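Local coordinates for protein 1-deoxy-D-xylulose 5-phosphate reductoisomerase (PDB 1R0K) that catalyses the NADPH-dependent rearrangement and reduction of 1-deoxy-D-xylulose 5-phosphate to 2-C-methyl-D-erythritol 4-phosphate, using a divalent metal ion, at residues 208-211 against 212-216. Numbering follows the deposited sequence.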
# COMPACT_ATOMS: atom_id res chain seq x y z
N ILE B 208 13.37 25.85 -4.03
CA ILE B 208 12.73 24.66 -3.48
C ILE B 208 12.22 24.97 -2.08
O ILE B 208 11.10 24.59 -1.71
CB ILE B 208 13.72 23.47 -3.42
CG1 ILE B 208 14.24 23.15 -4.82
CG2 ILE B 208 13.03 22.24 -2.84
CD1 ILE B 208 15.26 22.02 -4.86
N SER B 209 13.03 25.67 -1.29
CA SER B 209 12.63 26.02 0.07
C SER B 209 11.41 26.93 0.09
O SER B 209 10.48 26.71 0.88
CB SER B 209 13.79 26.71 0.80
OG SER B 209 14.88 25.81 0.97
N ILE B 210 11.39 27.94 -0.77
CA ILE B 210 10.26 28.87 -0.80
C ILE B 210 8.97 28.17 -1.24
O ILE B 210 7.91 28.38 -0.63
CB ILE B 210 10.54 30.07 -1.73
CG1 ILE B 210 11.82 30.78 -1.27
CG2 ILE B 210 9.38 31.04 -1.69
CD1 ILE B 210 11.80 31.24 0.18
N ASP B 211 9.06 27.33 -2.27
CA ASP B 211 7.89 26.61 -2.76
C ASP B 211 7.31 25.71 -1.67
O ASP B 211 6.10 25.47 -1.61
CB ASP B 211 8.24 25.77 -3.99
CG ASP B 211 8.43 26.62 -5.24
OD1 ASP B 211 7.97 27.78 -5.25
OD2 ASP B 211 9.03 26.11 -6.21
N SER B 212 8.19 25.20 -0.81
CA SER B 212 7.76 24.35 0.29
C SER B 212 7.03 25.23 1.32
O SER B 212 6.00 24.84 1.85
CB SER B 212 8.98 23.69 0.93
OG SER B 212 8.64 23.02 2.13
N ALA B 213 7.58 26.41 1.56
CA ALA B 213 7.01 27.34 2.52
C ALA B 213 5.63 27.86 2.11
O ALA B 213 4.75 28.03 2.95
CB ALA B 213 7.97 28.51 2.73
N THR B 214 5.44 28.10 0.82
CA THR B 214 4.16 28.60 0.32
C THR B 214 3.23 27.46 -0.06
O THR B 214 2.04 27.66 -0.29
CB THR B 214 4.35 29.47 -0.93
OG1 THR B 214 4.85 28.65 -1.98
CG2 THR B 214 5.34 30.60 -0.66
N MET B 215 3.80 26.25 -0.12
CA MET B 215 3.08 25.05 -0.50
C MET B 215 2.81 25.03 -2.00
O MET B 215 1.95 24.28 -2.47
CB MET B 215 1.78 24.88 0.30
CG MET B 215 2.01 24.42 1.74
SD MET B 215 0.54 23.68 2.50
CE MET B 215 0.63 22.00 1.88
N MET B 216 3.54 25.85 -2.74
CA MET B 216 3.40 25.88 -4.19
C MET B 216 3.91 24.54 -4.71
O MET B 216 3.41 24.01 -5.71
CB MET B 216 4.25 27.01 -4.78
CG MET B 216 4.16 27.15 -6.29
SD MET B 216 2.48 27.52 -6.88
CE MET B 216 2.32 29.21 -6.35
O HOH W 1 6.38 29.64 -4.01
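S212 N bonds back to I208 O (3.1 Å), one more rung in the last turns of helix 206-214, which breaks off at M215 and gives way at once to helix 216-229; an ST turn at T214 marks the junction. CB of S212 lies 3.4 Å from S209 O; this serine is predicted to bind the substrate, 1-deoxy-D-xylulose 5-phosphate. A213 N continues the ladder to S209 O, and its methyl sits 3.4 Å from I210 O. At T214 the backbone N reaches I210 O at 2.9 Å, nearly in line with the C=O bond. A chi1 of 65° sets OG1 of T214 between its backbone N and carbonyl carbon, where M216 N reaches it at 3.2 Å, while CG2 meets CG2 of I210 at 4.2 Å, the two side chains crossing at a slant; I210 also packs on helix 321-337. OG1 does two jobs: it accepts the N-H of M216, closing the ST turn, and donates to a water that in turn donates to OD1 of D211. A valine here would probably cost the water its bond from OG1 and leave the M216 N-H with only its weak bond to D211 O. M215 turns the chain with a positive phi of 73° and sits at the N-cap position, just before the next helix. M216 follows, its N 2.8 Å from D211 O in that weak, bent bond. Of the D211 carboxylate, OD2 forms a salt bridge with K207, while OD1 takes a hydrogen bond from N329 besides the one from the water and rests 3.8 Å from CB of M216.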